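Local structure of malate dehydrogenase (4BGV) at residues 177-190 against 291-304. The protein probably catalyses the reversible, NAD-dependent oxidation of (S)-malate to oxaloacetate, a step of the tricarboxylic acid cycle. Sequence-based numbering, arbitrary orientation.
Sequences IGGHGDDMVPFIRY and LKFNEDELEAWKKS
The F187 ring carries the E297 carboxylate over one face, CD lying 3.5 Å above its centre with the two planes 19° apart, while F293 CE2 meets the ring edge in plane. The R189 guanidinium lies between Y190 CZ on one face and N294 CB on the other, with the E297 carboxylate and the K292 carbonyl at its edge. W301, its CG anti to the backbone N (chi1 -176°), has F293 CZ over one face, offset toward the rim, and G178 N at its edge; its CZ3 is 3.6 Å from I177 CD1. R189 grips E297 side-on in a salt bridge, NE to OE2 at 2.8 Å and NH2 to OE1 at 3.1 Å, both through syn lone pairs; a weak bond joins NH2 to K292 O. E297 OE1 also accepts from N294 N, and N294 OD1 takes E297 N almost straight on, the capping box that starts helix 295-321 of the alpha/beta C-terminal domain. Helix residues 295-304 run antiparallel to strand 184-187 (163°), with V185 against A300. Replacing E297 with alanine is likely to leave R189 without its counter-charge and N294 N without its capping acceptor, and to uncover the F187 face. In the loop that also carries H180, the likely proton acceptor, D183 O accepts from G179 N.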
loop_
_atom_site.group_PDB
_atom_site.type_symbol
_atom_site.label_atom_id
_atom_site.label_comp_id
_atom_site.label_asym_id
_atom_site.label_seq_id
_atom_site.Cartn_x
_atom_site.Cartn_y
_atom_site.Cartn_z
ATOM N N ILE A 177 -18.346 12.991 -19.204
ATOM C CA ILE A 177 -19.115 11.861 -19.708
ATOM C C ILE A 177 -18.949 11.774 -21.230
ATOM O O ILE A 177 -18.228 12.572 -21.835
ATOM C CB ILE A 177 -20.625 11.956 -19.317
ATOM C CG1 ILE A 177 -21.279 13.214 -19.899
ATOM C CG2 ILE A 177 -20.797 11.929 -17.791
ATOM C CD1 ILE A 177 -22.801 13.293 -19.611
ATOM N N GLY A 178 -19.610 10.807 -21.854
ATOM C CA GLY A 178 -19.516 10.670 -23.301
ATOM C C GLY A 178 -18.275 9.901 -23.722
ATOM O O GLY A 178 -17.740 9.114 -22.938
ATOM N N GLY A 179 -17.802 10.138 -24.944
ATOM C CA GLY A 179 -16.614 9.455 -25.449
ATOM C C GLY A 179 -15.324 10.252 -25.319
ATOM O O GLY A 179 -15.193 11.066 -24.406
ATOM N N HIS A 180 -14.370 10.014 -26.224
ATOM C CA HIS A 180 -13.096 10.740 -26.236
ATOM C C HIS A 180 -13.149 11.874 -27.257
ATOM O O HIS A 180 -14.068 11.943 -28.057
ATOM C CB HIS A 180 -11.948 9.812 -26.647
ATOM C CG HIS A 180 -11.601 8.767 -25.630
ATOM N ND1 HIS A 180 -11.774 8.951 -24.274
ATOM C CD2 HIS A 180 -11.078 7.528 -25.777
ATOM C CE1 HIS A 180 -11.381 7.867 -23.631
ATOM N NE2 HIS A 180 -10.958 6.986 -24.520
ATOM N N GLY A 181 -12.142 12.739 -27.247
ATOM C CA GLY A 181 -12.003 13.742 -28.290
ATOM C C GLY A 181 -13.193 14.675 -28.313
ATOM O O GLY A 181 -13.623 15.167 -27.276
ATOM N N ASP A 182 -13.745 14.912 -29.494
ATOM C CA ASP A 182 -14.883 15.816 -29.588
ATOM C C ASP A 182 -16.155 15.180 -29.037
ATOM O O ASP A 182 -17.160 15.866 -28.855
ATOM C CB ASP A 182 -15.088 16.287 -31.029
ATOM C CG ASP A 182 -13.903 17.096 -31.552
ATOM O OD1 ASP A 182 -13.413 17.988 -30.818
ATOM O OD2 ASP A 182 -13.458 16.826 -32.690
ATOM N N ASP A 183 -16.123 13.874 -28.787
ATOM C CA ASP A 183 -17.278 13.202 -28.187
ATOM C C ASP A 183 -17.323 13.311 -26.659
ATOM O O ASP A 183 -18.303 12.885 -26.033
ATOM C CB ASP A 183 -17.340 11.731 -28.596
ATOM C CG ASP A 183 -17.782 11.541 -30.046
ATOM O OD1 ASP A 183 -18.400 12.467 -30.608
ATOM O OD2 ASP A 183 -17.520 10.454 -30.611
ATOM N N MET A 184 -16.251 13.836 -26.063
ATOM C CA MET A 184 -16.181 13.994 -24.611
ATOM C C MET A 184 -17.055 15.167 -24.207
ATOM O O MET A 184 -17.120 16.171 -24.916
ATOM C CB MET A 184 -14.743 14.277 -24.174
ATOM C CG MET A 184 -14.493 14.212 -22.669
ATOM S SD MET A 184 -12.787 14.749 -22.305
ATOM C CE MET A 184 -12.985 16.528 -22.224
ATOM N N VAL A 185 -17.727 15.046 -23.065
ATOM C CA VAL A 185 -18.579 16.127 -22.580
ATOM C C VAL A 185 -18.227 16.418 -21.125
ATOM O O VAL A 185 -18.631 15.689 -20.218
ATOM C CB VAL A 185 -20.078 15.777 -22.669
ATOM C CG1 VAL A 185 -20.928 16.967 -22.184
ATOM C CG2 VAL A 185 -20.461 15.388 -24.096
ATOM N N PRO A 186 -17.454 17.484 -20.898
ATOM C CA PRO A 186 -17.138 17.844 -19.514
ATOM C C PRO A 186 -18.316 18.573 -18.878
ATOM O O PRO A 186 -19.049 19.264 -19.592
ATOM C CB PRO A 186 -15.971 18.823 -19.678
ATOM C CG PRO A 186 -16.253 19.500 -21.002
ATOM C CD PRO A 186 -16.921 18.458 -21.875
ATOM N N PHE A 187 -18.515 18.395 -17.572
ATOM C CA PHE A 187 -19.385 19.287 -16.796
ATOM C C PHE A 187 -18.433 20.089 -15.926
ATOM O O PHE A 187 -17.951 19.608 -14.887
ATOM C CB PHE A 187 -20.369 18.531 -15.882
ATOM C CG PHE A 187 -21.545 17.894 -16.593
ATOM C CD1 PHE A 187 -21.390 17.242 -17.809
ATOM C CD2 PHE A 187 -22.798 17.901 -16.003
ATOM C CE1 PHE A 187 -22.483 16.633 -18.445
ATOM C CE2 PHE A 187 -23.888 17.290 -16.615
ATOM C CZ PHE A 187 -23.729 16.650 -17.839
ATOM N N ILE A 188 -18.126 21.300 -16.367
ATOM C CA ILE A 188 -17.204 22.158 -15.630
ATOM C C ILE A 188 -17.761 22.469 -14.253
ATOM O O ILE A 188 -17.018 22.498 -13.275
ATOM C CB ILE A 188 -16.927 23.466 -16.398
ATOM C CG1 ILE A 188 -16.179 23.162 -17.692
ATOM C CG2 ILE A 188 -16.148 24.443 -15.546
ATOM C CD1 ILE A 188 -15.104 22.124 -17.539
ATOM N N ARG A 189 -19.076 22.669 -14.175
ATOM C CA ARG A 189 -19.710 22.992 -12.895
ATOM C C ARG A 189 -19.592 21.877 -11.856
ATOM O O ARG A 189 -19.673 22.145 -10.658
ATOM C CB ARG A 189 -21.176 23.394 -13.092
ATOM C CG ARG A 189 -22.035 22.298 -13.681
ATOM C CD ARG A 189 -23.336 22.847 -14.253
ATOM N NE ARG A 189 -24.089 21.777 -14.891
ATOM C CZ ARG A 189 -25.124 21.163 -14.333
ATOM N NH1 ARG A 189 -25.552 21.539 -13.131
ATOM N NH2 ARG A 189 -25.751 20.205 -14.993
ATOM N N TYR A 190 -19.398 20.635 -12.306
ATOM C CA TYR A 190 -19.233 19.526 -11.369
ATOM C C TYR A 190 -17.766 19.206 -11.108
ATOM O O TYR A 190 -17.439 18.168 -10.531
ATOM C CB TYR A 190 -19.929 18.271 -11.882
ATOM C CG TYR A 190 -21.446 18.303 -11.852
ATOM C CD1 TYR A 190 -22.147 19.344 -11.242
ATOM C CD2 TYR A 190 -22.172 17.258 -12.393
ATOM C CE1 TYR A 190 -23.548 19.344 -11.213
ATOM C CE2 TYR A 190 -23.563 17.247 -12.369
ATOM C CZ TYR A 190 -24.239 18.281 -11.778
ATOM O OH TYR A 190 -25.615 18.235 -11.767
ATOM N N LEU A 291 -28.286 12.310 -15.163
ATOM C CA LEU A 291 -27.886 13.700 -14.970
ATOM C C LEU A 291 -28.908 14.690 -15.510
ATOM O O LEU A 291 -29.655 14.380 -16.430
ATOM C CB LEU A 291 -26.545 13.960 -15.666
ATOM C CG LEU A 291 -25.371 13.100 -15.213
ATOM C CD1 LEU A 291 -24.165 13.373 -16.105
ATOM C CD2 LEU A 291 -25.041 13.377 -13.755
ATOM N N LYS A 292 -28.915 15.883 -14.924
ATOM C CA LYS A 292 -29.611 17.026 -15.487
ATOM C C LYS A 292 -28.596 17.820 -16.304
ATOM O O LYS A 292 -27.566 18.222 -15.780
ATOM C CB LYS A 292 -30.151 17.918 -14.374
ATOM C CG LYS A 292 -30.911 17.194 -13.275
ATOM C CD LYS A 292 -31.656 18.208 -12.409
ATOM C CE LYS A 292 -31.701 17.796 -10.951
ATOM N NZ LYS A 292 -30.855 18.705 -10.124
ATOM N N PHE A 293 -28.882 18.042 -17.579
ATOM C CA PHE A 293 -27.968 18.784 -18.444
ATOM C C PHE A 293 -28.352 20.260 -18.490
ATOM O O PHE A 293 -29.533 20.591 -18.605
ATOM C CB PHE A 293 -28.026 18.252 -19.893
ATOM C CG PHE A 293 -27.565 16.821 -20.061
ATOM C CD1 PHE A 293 -28.414 15.760 -19.777
ATOM C CD2 PHE A 293 -26.293 16.539 -20.533
ATOM C CE1 PHE A 293 -27.985 14.443 -19.951
ATOM C CE2 PHE A 293 -25.864 15.226 -20.715
ATOM C CZ PHE A 293 -26.710 14.182 -20.424
ATOM N N ASN A 294 -27.367 21.149 -18.428
ATOM C CA ASN A 294 -27.626 22.534 -18.816
ATOM C C ASN A 294 -27.587 22.638 -20.349
ATOM O O ASN A 294 -27.278 21.661 -21.028
ATOM C CB ASN A 294 -26.692 23.540 -18.096
ATOM C CG ASN A 294 -25.241 23.486 -18.574
ATOM O OD1 ASN A 294 -24.932 22.938 -19.637
ATOM N ND2 ASN A 294 -24.336 24.091 -17.788
ATOM N N GLU A 295 -27.888 23.801 -20.896
ATOM C CA GLU A 295 -28.004 23.924 -22.348
ATOM C C GLU A 295 -26.701 23.632 -23.098
ATOM O O GLU A 295 -26.716 22.977 -24.150
ATOM C CB GLU A 295 -28.582 25.292 -22.737
ATOM C CG GLU A 295 -28.307 25.728 -24.175
ATOM C CD GLU A 295 -28.859 24.774 -25.224
ATOM O OE1 GLU A 295 -29.691 23.905 -24.886
ATOM O OE2 GLU A 295 -28.456 24.897 -26.401
ATOM N N ASP A 296 -25.575 24.095 -22.569
ATOM C CA ASP A 296 -24.288 23.834 -23.226
ATOM C C ASP A 296 -23.968 22.339 -23.235
ATOM O O ASP A 296 -23.562 21.778 -24.258
ATOM C CB ASP A 296 -23.153 24.597 -22.541
ATOM C CG ASP A 296 -23.075 26.038 -22.979
ATOM O OD1 ASP A 296 -23.642 26.365 -24.044
ATOM O OD2 ASP A 296 -22.438 26.844 -22.262
ATOM N N GLU A 297 -24.180 21.695 -22.093
ATOM C CA GLU A 297 -23.883 20.278 -21.956
ATOM C C GLU A 297 -24.803 19.445 -22.838
ATOM O O GLU A 297 -24.375 18.458 -23.434
ATOM C CB GLU A 297 -24.007 19.849 -20.495
ATOM C CG GLU A 297 -23.006 20.544 -19.579
ATOM C CD GLU A 297 -23.480 20.649 -18.132
ATOM O OE1 GLU A 297 -24.627 20.238 -17.833
ATOM O OE2 GLU A 297 -22.712 21.180 -17.301
ATOM N N LEU A 298 -26.060 19.870 -22.937
ATOM C CA LEU A 298 -27.051 19.186 -23.753
ATOM C C LEU A 298 -26.652 19.187 -25.227
ATOM O O LEU A 298 -26.726 18.150 -25.892
ATOM C CB LEU A 298 -28.423 19.862 -23.611
ATOM C CG LEU A 298 -29.527 19.169 -24.416
ATOM C CD1 LEU A 298 -29.776 17.758 -23.892
ATOM C CD2 LEU A 298 -30.803 20.006 -24.412
ATOM N N GLU A 299 -26.242 20.343 -25.741
ATOM C CA GLU A 299 -25.777 20.492 -27.124
ATOM C C GLU A 299 -24.614 19.557 -27.405
ATOM O O GLU A 299 -24.546 18.871 -28.420
ATOM C CB GLU A 299 -25.277 21.922 -27.360
ATOM C CG GLU A 299 -26.341 22.990 -27.373
ATOM C CD GLU A 299 -25.762 24.398 -27.488
ATOM O OE1 GLU A 299 -24.720 24.681 -26.858
ATOM O OE2 GLU A 299 -26.356 25.227 -28.203
ATOM N N ALA A 300 -23.656 19.594 -26.488
ATOM C CA ALA A 300 -22.464 18.762 -26.615
ATOM C C ALA A 300 -22.835 17.284 -26.553
ATOM O O ALA A 300 -22.287 16.466 -27.292
ATOM C CB ALA A 300 -21.459 19.105 -25.532
ATOM N N TRP A 301 -23.764 16.940 -25.664
ATOM C CA TRP A 301 -24.213 15.558 -25.554
ATOM C C TRP A 301 -24.857 15.056 -26.845
ATOM O O TRP A 301 -24.579 13.940 -27.295
ATOM C CB TRP A 301 -25.172 15.384 -24.375
ATOM C CG TRP A 301 -25.597 13.949 -24.169
ATOM C CD1 TRP A 301 -26.817 13.408 -24.445
ATOM C CD2 TRP A 301 -24.792 12.883 -23.651
ATOM N NE1 TRP A 301 -26.828 12.068 -24.118
ATOM C CE2 TRP A 301 -25.591 11.721 -23.643
ATOM C CE3 TRP A 301 -23.468 12.792 -23.209
ATOM C CZ2 TRP A 301 -25.116 10.489 -23.201
ATOM C CZ3 TRP A 301 -22.999 11.565 -22.761
ATOM C CH2 TRP A 301 -23.822 10.428 -22.765
ATOM N N LYS A 302 -25.706 15.882 -27.450
ATOM C CA LYS A 302 -26.418 15.469 -28.652
ATOM C C LYS A 302 -25.455 15.133 -29.789
ATOM O O LYS A 302 -25.689 14.203 -30.556
ATOM C CB LYS A 302 -27.443 16.530 -29.070
ATOM C CG LYS A 302 -28.719 16.439 -28.248
ATOM C CD LYS A 302 -29.701 17.556 -28.570
ATOM C CE LYS A 302 -30.835 17.567 -27.550
ATOM N NZ LYS A 302 -31.884 18.575 -27.873
ATOM N N LYS A 303 -24.356 15.872 -29.873
ATOM C CA LYS A 303 -23.338 15.601 -30.879
ATOM C C LYS A 303 -22.655 14.261 -30.621
ATOM O O LYS A 303 -22.406 13.492 -31.549
ATOM C CB LYS A 303 -22.313 16.740 -30.921
ATOM C CG LYS A 303 -22.809 17.972 -31.675
ATOM C CD LYS A 303 -21.967 19.220 -31.405
ATOM C CE LYS A 303 -20.476 18.920 -31.352
ATOM N NZ LYS A 303 -19.998 18.752 -29.946
ATOM N N SER A 304 -22.360 13.987 -29.354
ATOM C CA SER A 304 -21.753 12.717 -28.971
ATOM C C SER A 304 -22.708 11.572 -29.280
ATOM O O SER A 304 -22.296 10.522 -29.793
ATOM C CB SER A 304 -21.386 12.705 -27.486
ATOM O OG SER A 304 -20.479 13.746 -27.164
HETATM O O HOH W 1 -19.147 17.112 -27.536
HETATM O O HOH W 2 -20.255 22.094 -18.418
HETATM O O HOH W 3 -20.595 23.701 -16.473
HETATM O O HOH W 4 -27.397 16.266 -12.624
#